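PDB 3S2S: putative pyrazinamidase/nicotinamidase from Streptococcus mutans, which probably hydrolyses the amide of nicotinamide, and perhaps of pyrazinamide, as a zinc-binding member of the isochorismatase family. Local coordinates for residues T159-G164 with Q184-Q189. Residues are numbered along the deposited sequence; the frame is centred on the assembly and turned at random.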
loop_
_atom_site.group_PDB
_atom_site.type_symbol
_atom_site.label_atom_id
_atom_site.label_comp_id
_atom_site.label_asym_id
_atom_site.label_seq_id
_atom_site.Cartn_x
_atom_site.Cartn_y
_atom_site.Cartn_z
ATOM N N THR A 159 16.557 -1.499 -8.821
ATOM C CA THR A 159 16.330 -2.566 -9.791
ATOM C C THR A 159 16.175 -3.902 -9.084
ATOM O O THR A 159 17.009 -4.250 -8.239
ATOM C CB THR A 159 17.545 -2.685 -10.728
ATOM O OG1 THR A 159 17.726 -1.430 -11.389
ATOM C CG2 THR A 159 17.341 -3.795 -11.779
ATOM N N VAL A 160 15.115 -4.638 -9.419
ATOM C CA VAL A 160 15.003 -6.024 -8.971
ATOM C C VAL A 160 15.271 -6.979 -10.126
ATOM O O VAL A 160 14.833 -6.729 -11.247
ATOM C CB VAL A 160 13.647 -6.351 -8.314
ATOM C CG1 VAL A 160 13.494 -5.530 -6.988
ATOM C CG2 VAL A 160 12.459 -6.029 -9.253
ATOM N N VAL A 161 15.986 -8.055 -9.814
ATOM C CA VAL A 161 16.307 -9.121 -10.750
ATOM C C VAL A 161 15.492 -10.330 -10.343
ATOM O O VAL A 161 15.690 -10.856 -9.256
ATOM C CB VAL A 161 17.793 -9.433 -10.727
ATOM C CG1 VAL A 161 18.126 -10.490 -11.775
ATOM C CG2 VAL A 161 18.590 -8.148 -10.994
ATOM N N LEU A 162 14.560 -10.748 -11.193
ATOM C CA LEU A 162 13.629 -11.810 -10.809
ATOM C C LEU A 162 14.078 -13.178 -11.301
ATOM O O LEU A 162 14.460 -13.321 -12.461
ATOM C CB LEU A 162 12.228 -11.512 -11.342
ATOM C CG LEU A 162 11.692 -10.131 -10.951
ATOM C CD1 LEU A 162 10.275 -10.004 -11.505
ATOM C CD2 LEU A 162 11.692 -9.960 -9.426
ATOM N N THR A 163 14.040 -14.164 -10.410
ATOM C CA THR A 163 14.353 -15.547 -10.750
ATOM C C THR A 163 13.354 -16.430 -10.021
ATOM O O THR A 163 12.758 -16.006 -9.036
ATOM C CB THR A 163 15.766 -15.965 -10.244
ATOM O OG1 THR A 163 15.798 -15.932 -8.796
ATOM C CG2 THR A 163 16.858 -15.045 -10.806
ATOM N N GLY A 164 13.197 -17.667 -10.486
ATOM C CA GLY A 164 12.369 -18.622 -9.760
ATOM C C GLY A 164 11.170 -19.093 -10.555
ATOM O O GLY A 164 11.199 -19.071 -11.781
ATOM N N GLN A 184 12.855 -0.676 -11.509
ATOM C CA GLN A 184 13.329 -1.277 -12.764
ATOM C C GLN A 184 13.353 -2.782 -12.559
ATOM O O GLN A 184 13.623 -3.261 -11.459
ATOM C CB GLN A 184 14.732 -0.787 -13.126
ATOM C CG GLN A 184 14.837 0.712 -13.223
ATOM C CD GLN A 184 13.825 1.286 -14.167
ATOM O OE1 GLN A 184 13.708 0.847 -15.319
ATOM N NE2 GLN A 184 13.072 2.274 -13.690
ATOM N N ILE A 185 13.067 -3.525 -13.617
ATOM C CA ILE A 185 12.922 -4.981 -13.511
ATOM C C ILE A 185 13.787 -5.673 -14.542
ATOM O O ILE A 185 13.786 -5.293 -15.722
ATOM C CB ILE A 185 11.467 -5.409 -13.775
ATOM C CG1 ILE A 185 10.520 -4.663 -12.836
ATOM C CG2 ILE A 185 11.316 -6.922 -13.655
ATOM C CD1 ILE A 185 9.047 -4.795 -13.244
ATOM N N GLU A 186 14.556 -6.656 -14.086
ATOM C CA GLU A 186 15.256 -7.566 -14.982
ATOM C C GLU A 186 14.702 -8.952 -14.706
ATOM O O GLU A 186 14.353 -9.274 -13.566
ATOM C CB GLU A 186 16.764 -7.520 -14.725
ATOM C CG GLU A 186 17.352 -6.140 -14.943
ATOM C CD GLU A 186 18.864 -6.077 -14.748
ATOM O OE1 GLU A 186 19.401 -6.866 -13.952
ATOM O OE2 GLU A 186 19.525 -5.237 -15.409
ATOM N N VAL A 187 14.587 -9.762 -15.750
ATOM C CA VAL A 187 14.199 -11.154 -15.567
ATOM C C VAL A 187 15.256 -12.016 -16.222
ATOM O O VAL A 187 15.617 -11.796 -17.379
ATOM C CB VAL A 187 12.846 -11.450 -16.222
ATOM C CG1 VAL A 187 12.468 -12.921 -16.004
ATOM C CG2 VAL A 187 11.778 -10.522 -15.660
ATOM N N VAL A 188 15.772 -13.000 -15.501
ATOM C CA VAL A 188 16.829 -13.829 -16.068
ATOM C C VAL A 188 16.167 -15.026 -16.741
ATOM O O VAL A 188 15.647 -15.901 -16.062
ATOM C CB VAL A 188 17.791 -14.316 -14.967
ATOM C CG1 VAL A 188 18.918 -15.206 -15.556
ATOM C CG2 VAL A 188 18.355 -13.118 -14.193
ATOM N N GLN A 189 16.140 -15.046 -18.076
ATOM C CA GLN A 189 15.328 -16.042 -18.767
ATOM C C GLN A 189 15.717 -17.481 -18.425
ATOM O O GLN A 189 14.853 -18.361 -18.329
ATOM C CB GLN A 189 15.344 -15.838 -20.298
ATOM C CG GLN A 189 14.459 -16.858 -21.021
ATOM C CD GLN A 189 14.175 -16.504 -22.475
ATOM O OE1 GLN A 189 14.522 -15.422 -22.949
ATOM N NE2 GLN A 189 13.523 -17.420 -23.186
#
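The carbonyl oxygen of Glu186 accepts the shortest bond between 159-164 and 184-189: Leu162 N lies 2.8 Å from Glu186 O, nearly straight at the hydrogen (169°), and the CA-H of Val161 points at the same oxygen. Val160 O is held likewise, by Glu186 N at 2.9 Å and the CA-H of Ile185. Val160 N to Gln184 O, also 2.9 Å, continues the parallel ladder, which pairs Thr159 with Gln184 through Leu162 with Val187. It slackens at its C-terminal end, where Val188 N reaches Leu162 O only weakly, at 3.3 Å.

On the face of Thr159, Val161 and Glu186, the methyl CG2 of Thr159 packs against CG of Glu186. Extended beyond CG (chi2 -178°), the glutamate runs across the side chains of Thr159 and Val161 and brings OE1 to 3.3 Å from Val161 CG2. The carboxylate is thus set against methyl groups, yet OE1 also forms a salt bridge with Lys37, which probably stabilises its charge. Farther along, CG1 of Val161, anti to the backbone N (chi1 -176°), meets Val188 CG2 at 3.6 Å. On the other face Leu162 extends CD1 diagonally to Ile185 CG2, 3.9 Å away, with Val187 CG2 slightly more distant.

The two strands flank helix 167-180 in sequence as a beta-alpha-beta crossover within the central parallel sheet of this isochorismatase-family protein. That helix covers the face of Val160, Leu162 and Ile185, touching them through Ala178, Ala175 and Tyr179 respectively. Strand 37-42 pairs with the far edge of 159-163, where Ile40 O also receives a hydrogen bond from Thr163 OG1, and strand 214-216 lies beyond 184-188.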